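PDB 3IFR: carbohydrate kinase, FGGY, which probably phosphorylates D-xylulose, transferring a phosphoryl group from ATP to the sugar. Local coordinates for residues 115-120 and 200-205; 314-319 and 325-330; 378-383 and 417-422. All coordinates share one frame; numbering follows the deposited sequence.

Contact 1: 115-120 and 200-205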
ATOM      1  N   ALA A 115      -2.169  22.612  -6.267  1.00 22.69           N
ATOM      2  CA  ALA A 115      -1.618  23.669  -7.121  1.00 26.15           C
ATOM      3  C   ALA A 115      -0.958  24.847  -6.339  1.00 28.36           C
ATOM      4  O   ALA A 115       0.147  25.269  -6.691  1.00 30.53           O
ATOM      5  CB  ALA A 115      -2.655  24.148  -8.141  1.00 22.04           C
ATOM      6  N   GLU A 116      -1.600  25.353  -5.276  1.00 27.57           N
ATOM      7  CA  GLU A 116      -0.992  26.417  -4.476  1.00 31.40           C
ATOM      8  C   GLU A 116       0.277  25.956  -3.804  1.00 29.73           C
ATOM      9  O   GLU A 116       1.283  26.645  -3.837  1.00 33.67           O
ATOM     10  CB  GLU A 116      -1.941  26.948  -3.393  1.00 33.02           C
ATOM     11  CG  GLU A 116      -3.355  27.080  -3.838  1.00 33.41           C
ATOM     12  CD  GLU A 116      -4.228  27.645  -2.761  1.00 39.51           C
ATOM     13  OE1 GLU A 116      -4.896  26.847  -2.053  1.00 39.32           O
ATOM     14  OE2 GLU A 116      -4.233  28.894  -2.598  1.00 48.05           O
ATOM     15  N   LEU A 117       0.210  24.806  -3.149  1.00 29.53           N
ATOM     16  CA  LEU A 117       1.368  24.256  -2.459  1.00 31.93           C
ATOM     17  C   LEU A 117       2.517  24.186  -3.443  1.00 30.80           C
ATOM     18  O   LEU A 117       3.632  24.647  -3.191  1.00 31.01           O
ATOM     19  CB  LEU A 117       1.053  22.848  -1.919  1.00 28.97           C
ATOM     20  CG  LEU A 117       0.232  22.902  -0.637  1.00 29.06           C
ATOM     21  CD1 LEU A 117      -0.251  21.522  -0.223  1.00 23.93           C
ATOM     22  CD2 LEU A 117       1.045  23.612   0.453  1.00 24.67           C
ATOM     23  N   ARG A 118       2.222  23.584  -4.577  1.00 30.14           N
ATOM     24  CA  ARG A 118       3.222  23.435  -5.625  1.00 35.58           C
ATOM     25  C   ARG A 118       3.776  24.802  -6.076  1.00 33.56           C
ATOM     26  O   ARG A 118       4.956  24.924  -6.347  1.00 35.19           O
ATOM     27  CB  ARG A 118       2.612  22.658  -6.778  1.00 31.12           C
ATOM     28  CG  ARG A 118       3.553  21.831  -7.459  1.00 35.62           C
ATOM     29  CD  ARG A 118       3.036  20.444  -7.550  1.00 39.49           C
ATOM     30  NE  ARG A 118       2.022  20.316  -8.573  1.00 41.72           N
ATOM     31  CZ  ARG A 118       1.415  19.171  -8.850  1.00 45.63           C
ATOM     32  NH1 ARG A 118       1.745  18.081  -8.165  1.00 36.32           N
ATOM     33  NH2 ARG A 118       0.480  19.113  -9.799  1.00 50.92           N
ATOM     34  N   ALA A 119       2.935  25.829  -6.105  1.00 30.11           N
ATOM     35  CA  ALA A 119       3.386  27.170  -6.474  1.00 33.40           C
ATOM     36  C   ALA A 119       4.126  27.888  -5.345  1.00 35.02           C
ATOM     37  O   ALA A 119       4.938  28.791  -5.588  1.00 33.70           O
ATOM     38  CB  ALA A 119       2.208  28.021  -6.938  1.00 29.18           C
ATOM     39  N   GLU A 120       3.846  27.475  -4.114  1.00 34.08           N
ATOM     40  CA  GLU A 120       4.416  28.114  -2.949  1.00 30.66           C
ATOM     41  C   GLU A 120       5.705  27.462  -2.391  1.00 33.56           C
ATOM     42  O   GLU A 120       6.468  28.124  -1.692  1.00 32.91           O
ATOM     43  CB  GLU A 120       3.333  28.240  -1.889  1.00 33.92           C
ATOM     44  CG  GLU A 120       3.813  28.493  -0.476  1.00 30.72           C
ATOM     45  CD  GLU A 120       2.704  28.203   0.506  1.00 35.28           C
ATOM     46  OE1 GLU A 120       1.546  28.075   0.037  1.00 34.84           O
ATOM     47  OE2 GLU A 120       2.977  28.089   1.726  1.00 35.36           O
ATOM     48  N   VAL A 200       4.888  21.398   9.290  1.00 22.07           N
ATOM     49  CA  VAL A 200       3.541  21.587   9.801  1.00 24.62           C
ATOM     50  C   VAL A 200       3.004  22.988   9.462  1.00 24.70           C
ATOM     51  O   VAL A 200       1.874  23.140   9.006  1.00 24.82           O
ATOM     52  CB  VAL A 200       3.483  21.309  11.316  1.00 23.71           C
ATOM     53  CG1 VAL A 200       2.077  21.412  11.804  1.00 23.60           C
ATOM     54  CG2 VAL A 200       4.031  19.922  11.604  1.00 22.91           C
ATOM     55  N   ALA A 201       3.828  24.009   9.630  1.00 25.60           N
ATOM     56  CA  ALA A 201       3.418  25.373   9.256  1.00 28.93           C
ATOM     57  C   ALA A 201       2.807  25.455   7.861  1.00 25.32           C
ATOM     58  O   ALA A 201       1.888  26.199   7.663  1.00 27.19           O
ATOM     59  CB  ALA A 201       4.588  26.379   9.391  1.00 25.33           C
ATOM     60  N   LEU A 202       3.325  24.711   6.893  1.00 27.01           N
ATOM     61  CA  LEU A 202       2.738  24.716   5.554  1.00 26.30           C
ATOM     62  C   LEU A 202       1.211  24.435   5.524  1.00 27.32           C
ATOM     63  O   LEU A 202       0.506  24.838   4.596  1.00 24.68           O
ATOM     64  CB  LEU A 202       3.414  23.661   4.667  1.00 26.23           C
ATOM     65  CG  LEU A 202       4.576  23.877   3.683  1.00 30.81           C
ATOM     66  CD1 LEU A 202       4.379  22.891   2.571  1.00 31.00           C
ATOM     67  CD2 LEU A 202       4.687  25.297   3.123  1.00 30.90           C
ATOM     68  N   ALA A 203       0.732  23.662   6.490  1.00 25.76           N
ATOM     69  CA  ALA A 203      -0.661  23.252   6.527  1.00 24.89           C
ATOM     70  C   ALA A 203      -1.437  24.269   7.378  1.00 25.45           C
ATOM     71  O   ALA A 203      -2.651  24.134   7.581  1.00 22.63           O
ATOM     72  CB  ALA A 203      -0.780  21.812   7.126  1.00 20.83           C
ATOM     73  N   HIS A 204      -0.719  25.267   7.902  1.00 24.90           N
ATOM     74  CA  HIS A 204      -1.349  26.381   8.627  1.00 26.41           C
ATOM     75  C   HIS A 204      -2.078  25.911   9.894  1.00 27.73           C
ATOM     76  O   HIS A 204      -3.047  26.546  10.327  1.00 27.68           O
ATOM     77  CB  HIS A 204      -2.367  27.123   7.742  1.00 24.92           C
ATOM     78  CG  HIS A 204      -1.798  27.675   6.464  1.00 26.60           C
ATOM     79  ND1 HIS A 204      -2.580  27.949   5.356  1.00 25.11           N
ATOM     80  CD2 HIS A 204      -0.533  28.010   6.118  1.00 24.35           C
ATOM     81  CE1 HIS A 204      -1.827  28.424   4.387  1.00 22.44           C
ATOM     82  NE2 HIS A 204      -0.581  28.469   4.815  1.00 27.47           N
ATOM     83  N   ILE A 205      -1.648  24.787  10.460  1.00 26.65           N
ATOM     84  CA  ILE A 205      -2.132  24.394  11.775  1.00 26.70           C
ATOM     85  C   ILE A 205      -1.005  24.639  12.750  1.00 27.49           C
ATOM     86  O   ILE A 205       0.154  24.720  12.367  1.00 25.86           O
ATOM     87  CB  ILE A 205      -2.536  22.905  11.854  1.00 26.54           C
ATOM     88  CG1 ILE A 205      -1.344  22.017  11.478  1.00 28.05           C
ATOM     89  CG2 ILE A 205      -3.661  22.611  10.911  1.00 27.79           C
ATOM     90  CD1 ILE A 205      -1.596  20.506  11.498  1.00 27.02           C
TER
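Leu-202 meets helix 111-120 with both of its methyl groups, each turned to a different partner. Its CD1 lies 4.0 Å from CD2 of Leu-117, and its CD2 lies 3.6 Å from OE2 of Glu-120. The two leucines run at a slant to each other and touch at one methyl of each. In Leu-117, CG stands anti to the carbonyl carbon (chi1 -79°), and although CB does not aim at the 200-205 segment, this setting carries CD2 across to it. The CB of Glu-120 is directed at the 200-205 segment. With CG anti to the backbone N (chi1 162°), the extended chain beyond it brings OE2 alongside the CD2 methyl of Leu-202, the two side chains running in opposite senses. The approach of OE2 to CD2 is an oxygen-to-methyl contact; the polar partner of that oxygen is Arg-144 NH2 of helix 139-149, in a salt bridge.

Both segments belong to the N-terminal FGGY family region, which is of the actin-ATPase clan, and here the C-terminal end of helix 111-120 meets the turn at the end of the helix that begins at 197. That turn is type I, from Ala-201 to His-204, and its backbone bond from His-204 N to Ala-201 O measures 2.8 Å. His-204 leaves helical geometry with a positive phi of 63°, and its ring has the carbonyl oxygen of Leu-202 lying 3.6 Å above its plane, displaced toward the rim. Arg-144 also donates through NE to Leu-202 O, so one guanidinium joins the carboxylate of Glu-120 to the backbone of the turn. The imidazole is held at ND1 by Glu-147, while its NE2 stays 4.7 Å from Glu-120 OE2, too far for a bond.

Contact 2: 314-319 and 325-330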
ATOM      1  N   LEU A 314     -14.012  -6.870 -22.820  1.00 29.94           N
ATOM      2  CA  LEU A 314     -14.018  -6.585 -24.235  1.00 30.53           C
ATOM      3  C   LEU A 314     -13.773  -7.842 -25.070  1.00 33.01           C
ATOM      4  O   LEU A 314     -14.431  -8.058 -26.072  1.00 30.42           O
ATOM      5  CB  LEU A 314     -12.943  -5.554 -24.551  1.00 30.05           C
ATOM      6  CG  LEU A 314     -13.263  -4.136 -24.096  1.00 32.75           C
ATOM      7  CD1 LEU A 314     -12.128  -3.278 -24.560  1.00 32.50           C
ATOM      8  CD2 LEU A 314     -14.611  -3.642 -24.665  1.00 26.30           C
ATOM      9  N   LEU A 315     -12.823  -8.667 -24.642  1.00 32.53           N
ATOM     10  CA  LEU A 315     -12.321  -9.777 -25.471  1.00 33.15           C
ATOM     11  C   LEU A 315     -13.071 -11.100 -25.252  1.00 32.82           C
ATOM     12  O   LEU A 315     -13.112 -11.940 -26.127  1.00 32.87           O
ATOM     13  CB  LEU A 315     -10.824  -9.982 -25.199  1.00 31.07           C
ATOM     14  CG  LEU A 315      -9.825  -9.371 -26.193  1.00 30.92           C
ATOM     15  CD1 LEU A 315     -10.281  -8.056 -26.761  1.00 32.21           C
ATOM     16  CD2 LEU A 315      -8.465  -9.254 -25.569  1.00 29.22           C
ATOM     17  N   ALA A 316     -13.636 -11.271 -24.058  1.00 35.12           N
ATOM     18  CA  ALA A 316     -14.358 -12.473 -23.676  1.00 34.19           C
ATOM     19  C   ALA A 316     -15.678 -12.022 -23.063  1.00 35.25           C
ATOM     20  O   ALA A 316     -15.965 -12.286 -21.888  1.00 33.40           O
ATOM     21  CB  ALA A 316     -13.555 -13.277 -22.680  1.00 31.00           C
ATOM     22  N   PRO A 317     -16.486 -11.325 -23.867  1.00 36.26           N
ATOM     23  CA  PRO A 317     -17.692 -10.637 -23.390  1.00 39.43           C
ATOM     24  C   PRO A 317     -18.541 -11.581 -22.549  1.00 39.98           C
ATOM     25  O   PRO A 317     -18.839 -11.297 -21.384  1.00 41.52           O
ATOM     26  CB  PRO A 317     -18.441 -10.280 -24.679  1.00 38.91           C
ATOM     27  CG  PRO A 317     -17.454 -10.384 -25.782  1.00 37.66           C
ATOM     28  CD  PRO A 317     -16.337 -11.281 -25.327  1.00 37.40           C
ATOM     29  N   GLU A 318     -18.935 -12.701 -23.135  1.00 35.54           N
ATOM     30  CA  GLU A 318     -19.789 -13.625 -22.412  1.00 40.60           C
ATOM     31  C   GLU A 318     -18.988 -14.833 -22.034  1.00 38.11           C
ATOM     32  O   GLU A 318     -19.320 -15.932 -22.485  1.00 38.91           O
ATOM     33  CB  GLU A 318     -20.947 -14.128 -23.280  1.00 45.23           C
ATOM     34  CG  GLU A 318     -21.453 -13.188 -24.329  1.00 49.05           C
ATOM     35  CD  GLU A 318     -21.742 -13.930 -25.620  1.00 55.08           C
ATOM     36  OE1 GLU A 318     -21.211 -13.513 -26.682  1.00 58.01           O
ATOM     37  OE2 GLU A 318     -22.473 -14.953 -25.569  1.00 58.93           O
ATOM     38  N   ALA A 319     -17.924 -14.643 -21.253  1.00 34.58           N
ATOM     39  CA  ALA A 319     -17.114 -15.763 -20.810  1.00 32.07           C
ATOM     40  C   ALA A 319     -17.295 -15.987 -19.316  1.00 29.10           C
ATOM     41  O   ALA A 319     -16.925 -17.023 -18.795  1.00 29.50           O
ATOM     42  CB  ALA A 319     -15.679 -15.535 -21.135  1.00 34.80           C
ATOM     43  N   ALA A 325      -9.069 -17.184 -17.525  1.00 31.96           N
ATOM     44  CA  ALA A 325      -8.519 -18.487 -17.845  1.00 34.63           C
ATOM     45  C   ALA A 325      -8.500 -18.677 -19.375  1.00 32.64           C
ATOM     46  O   ALA A 325      -7.495 -19.104 -19.968  1.00 28.76           O
ATOM     47  CB  ALA A 325      -9.311 -19.587 -17.167  1.00 34.14           C
ATOM     48  N   GLN A 326      -9.611 -18.345 -20.020  1.00 31.62           N
ATOM     49  CA  GLN A 326      -9.723 -18.612 -21.453  1.00 34.37           C
ATOM     50  C   GLN A 326      -8.721 -17.808 -22.272  1.00 31.93           C
ATOM     51  O   GLN A 326      -8.023 -18.371 -23.119  1.00 32.83           O
ATOM     52  CB  GLN A 326     -11.155 -18.386 -21.944  1.00 36.83           C
ATOM     53  CG  GLN A 326     -12.141 -19.476 -21.488  1.00 37.99           C
ATOM     54  CD  GLN A 326     -13.473 -19.369 -22.219  1.00 47.53           C
ATOM     55  OE1 GLN A 326     -13.522 -18.869 -23.350  1.00 46.47           O
ATOM     56  NE2 GLN A 326     -14.568 -19.821 -21.573  1.00 41.39           N
ATOM     57  N   LEU A 327      -8.632 -16.504 -21.992  1.00 32.15           N
ATOM     58  CA  LEU A 327      -7.613 -15.627 -22.602  1.00 31.25           C
ATOM     59  C   LEU A 327      -6.170 -15.970 -22.263  1.00 28.90           C
ATOM     60  O   LEU A 327      -5.281 -15.778 -23.104  1.00 27.98           O
ATOM     61  CB  LEU A 327      -7.874 -14.169 -22.282  1.00 30.34           C
ATOM     62  CG  LEU A 327      -9.218 -13.756 -22.858  1.00 30.60           C
ATOM     63  CD1 LEU A 327      -9.751 -12.518 -22.142  1.00 27.42           C
ATOM     64  CD2 LEU A 327      -9.071 -13.581 -24.395  1.00 27.98           C
ATOM     65  N   ASP A 328      -5.939 -16.489 -21.056  1.00 28.26           N
ATOM     66  CA  ASP A 328      -4.592 -16.880 -20.643  1.00 26.33           C
ATOM     67  C   ASP A 328      -4.146 -17.983 -21.554  1.00 29.04           C
ATOM     68  O   ASP A 328      -3.022 -17.965 -22.081  1.00 29.62           O
ATOM     69  CB  ASP A 328      -4.563 -17.349 -19.186  1.00 30.49           C
ATOM     70  CG  ASP A 328      -4.273 -16.203 -18.200  1.00 34.44           C
ATOM     71  OD1 ASP A 328      -4.238 -15.040 -18.657  1.00 32.56           O
ATOM     72  OD2 ASP A 328      -4.087 -16.468 -16.978  1.00 34.90           O
ATOM     73  N   ALA A 329      -5.054 -18.931 -21.775  1.00 29.98           N
ATOM     74  CA  ALA A 329      -4.789 -20.063 -22.654  1.00 30.50           C
ATOM     75  C   ALA A 329      -4.472 -19.605 -24.070  1.00 29.50           C
ATOM     76  O   ALA A 329      -3.574 -20.134 -24.716  1.00 28.40           O
ATOM     77  CB  ALA A 329      -5.989 -21.028 -22.666  1.00 29.84           C
ATOM     78  N   LEU A 330      -5.229 -18.637 -24.575  1.00 32.21           N
ATOM     79  CA  LEU A 330      -4.969 -18.187 -25.936  1.00 29.73           C
ATOM     80  C   LEU A 330      -3.583 -17.572 -25.982  1.00 29.22           C
ATOM     81  O   LEU A 330      -2.821 -17.875 -26.885  1.00 30.79           O
ATOM     82  CB  LEU A 330      -6.005 -17.169 -26.392  1.00 27.20           C
ATOM     83  CG  LEU A 330      -7.239 -17.605 -27.188  1.00 32.86           C
ATOM     84  CD1 LEU A 330      -7.101 -18.985 -27.837  1.00 28.03           C
ATOM     85  CD2 LEU A 330      -8.411 -17.576 -26.306  1.00 33.61           C
TER
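Leu-315, in the last turn of helix 305-315, sets its CB against the fork of Leu-327: CD1 and CD2 of Leu-327 each lie 4.1 Å from that one carbon. The equal distances show the branch straddling the CB of Leu-315. Ala-316, the first residue to leave helical geometry, points its methyl at helix 322-332, and its CB comes within 3.9 Å of Leu-327 CD1. Thus CD1 touches two successive residues, whereas CD2 serves Leu-315. In Leu-327, CG is anti to the carbonyl carbon (chi1 -62°), which directs the fork at these two residues. The chain then turns through Pro-317 and Glu-318 and comes back at Ala-319, whose CB faces the exposed Gln-326 with 4.4 Å to NE2, a loose van der Waals approach. No hydrogen bond crosses between the segments. Helix 372-397 touches both leucines: Leu-315 meets Arg-372 and Leu-375, and Leu-327 meets Arg-372 and Trp-376. The arrangement is a short connection between consecutive helices, in which the six-residue linker 316-321 joins 305-315 to 322-332 and the Leu-327 methyls pack against Leu-315 CB and Ala-316 CB, at the surface of the C-terminal FGGY region.

Contact 3: 378-383 and 417-422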
ATOM      1  N   ALA A 378      -0.198  -8.931 -25.205  1.00 26.28           N
ATOM      2  CA  ALA A 378       0.436  -7.638 -25.284  1.00 24.28           C
ATOM      3  C   ALA A 378       0.142  -6.887 -24.002  1.00 23.66           C
ATOM      4  O   ALA A 378       1.016  -6.222 -23.471  1.00 23.47           O
ATOM      5  CB  ALA A 378      -0.084  -6.864 -26.475  1.00 25.38           C
ATOM      6  N   LEU A 379      -1.082  -6.995 -23.500  1.00 24.55           N
ATOM      7  CA  LEU A 379      -1.418  -6.300 -22.252  1.00 24.90           C
ATOM      8  C   LEU A 379      -0.658  -6.928 -21.102  1.00 24.28           C
ATOM      9  O   LEU A 379      -0.128  -6.209 -20.246  1.00 22.08           O
ATOM     10  CB  LEU A 379      -2.920  -6.305 -21.931  1.00 23.14           C
ATOM     11  CG  LEU A 379      -3.152  -5.595 -20.579  1.00 26.23           C
ATOM     12  CD1 LEU A 379      -2.488  -4.223 -20.580  1.00 28.26           C
ATOM     13  CD2 LEU A 379      -4.628  -5.480 -20.117  1.00 26.91           C
ATOM     14  N   LEU A 380      -0.622  -8.266 -21.076  1.00 21.69           N
ATOM     15  CA  LEU A 380       0.101  -8.967 -20.030  1.00 23.12           C
ATOM     16  C   LEU A 380       1.563  -8.503 -19.998  1.00 22.42           C
ATOM     17  O   LEU A 380       2.117  -8.209 -18.936  1.00 19.84           O
ATOM     18  CB  LEU A 380       0.053 -10.472 -20.234  1.00 19.59           C
ATOM     19  CG  LEU A 380      -1.286 -11.139 -19.947  1.00 22.66           C
ATOM     20  CD1 LEU A 380      -1.144 -12.651 -19.776  1.00 22.43           C
ATOM     21  CD2 LEU A 380      -1.908 -10.512 -18.745  1.00 22.56           C
ATOM     22  N   GLU A 381       2.156  -8.413 -21.182  1.00 21.84           N
ATOM     23  CA  GLU A 381       3.551  -8.096 -21.317  1.00 19.48           C
ATOM     24  C   GLU A 381       3.784  -6.643 -20.964  1.00 24.89           C
ATOM     25  O   GLU A 381       4.771  -6.308 -20.281  1.00 25.60           O
ATOM     26  CB  GLU A 381       3.996  -8.384 -22.734  1.00 21.23           C
ATOM     27  CG  GLU A 381       4.025  -9.875 -23.043  1.00 21.38           C
ATOM     28  CD  GLU A 381       4.449 -10.178 -24.449  1.00 23.52           C
ATOM     29  OE1 GLU A 381       4.383  -9.235 -25.286  1.00 21.87           O
ATOM     30  OE2 GLU A 381       4.875 -11.341 -24.717  1.00 23.59           O
ATOM     31  N   ALA A 382       2.883  -5.768 -21.419  1.00 24.47           N
ATOM     32  CA  ALA A 382       2.988  -4.354 -21.065  1.00 24.00           C
ATOM     33  C   ALA A 382       2.980  -4.153 -19.527  1.00 23.57           C
ATOM     34  O   ALA A 382       3.791  -3.402 -18.982  1.00 22.87           O
ATOM     35  CB  ALA A 382       1.903  -3.500 -21.771  1.00 20.68           C
ATOM     36  N   VAL A 383       2.083  -4.820 -18.820  1.00 21.82           N
ATOM     37  CA  VAL A 383       2.053  -4.627 -17.378  1.00 23.03           C
ATOM     38  C   VAL A 383       3.376  -5.052 -16.790  1.00 22.93           C
ATOM     39  O   VAL A 383       3.939  -4.332 -15.965  1.00 25.40           O
ATOM     40  CB  VAL A 383       0.862  -5.345 -16.700  1.00 23.58           C
ATOM     41  CG1 VAL A 383       1.083  -5.527 -15.196  1.00 23.16           C
ATOM     42  CG2 VAL A 383      -0.376  -4.567 -16.960  1.00 21.89           C
HETATM   43  N   MSE A 417       2.780 -14.835 -14.856  1.00 22.36           N
HETATM   44  CA  MSE A 417       3.973 -14.919 -14.028  1.00 23.07           C
HETATM   45  C   MSE A 417       5.201 -15.414 -14.823  1.00 22.34           C
HETATM   46  O   MSE A 417       6.305 -14.920 -14.630  1.00 22.28           O
HETATM   47  CB  MSE A 417       3.702 -15.783 -12.805  1.00 22.33           C
HETATM   48  CG  MSE A 417       2.619 -15.240 -11.910  1.00 27.19           C
HETATM   49 SE   MSE A 417       2.980 -13.402 -11.202  1.00 45.00          SE
HETATM   50  CE  MSE A 417       2.160 -12.342 -12.663  1.00 25.41           C
ATOM     51  N   GLY A 418       5.006 -16.372 -15.725  1.00 21.62           N
ATOM     52  CA  GLY A 418       6.062 -16.775 -16.638  1.00 19.59           C
ATOM     53  C   GLY A 418       6.503 -15.545 -17.396  1.00 21.33           C
ATOM     54  O   GLY A 418       7.699 -15.247 -17.510  1.00 20.97           O
ATOM     55  N   ILE A 419       5.533 -14.773 -17.880  1.00 21.06           N
ATOM     56  CA  ILE A 419       5.871 -13.557 -18.605  1.00 18.72           C
ATOM     57  C   ILE A 419       6.651 -12.603 -17.715  1.00 19.73           C
ATOM     58  O   ILE A 419       7.657 -12.032 -18.129  1.00 18.91           O
ATOM     59  CB  ILE A 419       4.609 -12.885 -19.178  1.00 22.36           C
ATOM     60  CG1 ILE A 419       4.110 -13.682 -20.400  1.00 21.06           C
ATOM     61  CG2 ILE A 419       4.826 -11.354 -19.460  1.00 14.73           C
ATOM     62  CD1 ILE A 419       2.677 -13.354 -20.747  1.00 19.24           C
HETATM   63  N   MSE A 420       6.178 -12.399 -16.491  1.00 20.14           N
HETATM   64  CA  MSE A 420       6.867 -11.483 -15.588  1.00 20.70           C
HETATM   65  C   MSE A 420       8.333 -11.865 -15.388  1.00 20.73           C
HETATM   66  O   MSE A 420       9.213 -11.012 -15.470  1.00 21.11           O
HETATM   67  CB  MSE A 420       6.186 -11.468 -14.227  1.00 22.65           C
HETATM   68  CG  MSE A 420       6.832 -10.501 -13.230  1.00 23.67           C
HETATM   69 SE   MSE A 420       6.375  -8.628 -13.700  1.00 40.20          SE
HETATM   70  CE  MSE A 420       8.186  -8.001 -14.263  1.00 20.47           C
ATOM     71  N   ALA A 421       8.586 -13.157 -15.117  1.00 18.64           N
ATOM     72  CA  ALA A 421       9.924 -13.616 -14.871  1.00 18.65           C
ATOM     73  C   ALA A 421      10.797 -13.479 -16.104  1.00 19.18           C
ATOM     74  O   ALA A 421      11.955 -13.050 -15.988  1.00 17.98           O
ATOM     75  CB  ALA A 421       9.917 -15.037 -14.379  1.00 21.21           C
ATOM     76  N   ASP A 422      10.258 -13.856 -17.268  1.00 18.17           N
ATOM     77  CA  ASP A 422      11.027 -13.764 -18.520  1.00 23.14           C
ATOM     78  C   ASP A 422      11.375 -12.315 -18.885  1.00 22.39           C
ATOM     79  O   ASP A 422      12.340 -12.051 -19.637  1.00 20.89           O
ATOM     80  CB  ASP A 422      10.292 -14.388 -19.708  1.00 24.02           C
ATOM     81  CG  ASP A 422      10.256 -15.911 -19.660  1.00 25.44           C
ATOM     82  OD1 ASP A 422      11.092 -16.506 -18.954  1.00 24.08           O
ATOM     83  OD2 ASP A 422       9.370 -16.497 -20.339  1.00 26.08           O
TER
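Ile-419 points from helix 414-424 at helix 372-397, and its two branches divide the work. From CB, the CG2 methyl stands anti to the backbone N and lies against Glu-381, 4.0 Å from both its CA and its CG. The other branch leaves through CG1, anti to the carbonyl carbon (chi1 -75°), and ends in CD1, which lies 3.9 Å from Leu-380 CB and 4.0 Å from Leu-380 CD1. Both partner side chains cross the isoleucine at about a right angle. The helices are close here, the CA atoms of Glu-381 and Ile-419 being 6.5 Å apart. Were the isoleucine replaced by an alanine, CG2 and CD1 would be gone, and the gap opened would probably deprive Leu-380 and Glu-381 of this neighbour on the side facing helix 414-424. The carboxylate of Glu-381 binds elsewhere, OE2 accepting from Tyr-478 OH and Gly-337 N and pairing with Arg-377. Leu-380 O accepts from Trp-416 NE1, a second tie between the two helices. Helix 414-424 connects strands 403-407 and 428-432, parallel neighbours in the mixed sheet, so the contact packs helix 372-397 onto the helix of a beta-alpha-beta crossover.

How the contacts relate
Contact 3 is core, all three of its touching residues being buried, whereas contact 2 lies at the surface and contact 1 is partly buried. Contacts 2 and 3 touch where Asp-328 OD1 comes 4.1 Å from Leu-380 CD1. They share elements: helix 372-397 supplies a segment of contact 3 and touches the leucines of contact 2, while helix 305-315 bears a segment of contact 2 and packs through Leu-308 on Leu-379 and Leu-380. Contact 1 stands apart in the N-terminal region, its centre about 48 Å from that of contact 2. Contacts 1 and 3 each include a glutamate whose carboxylate pairs with an arginine outside the segments; contact 2 meets through aliphatic carbons and one amide.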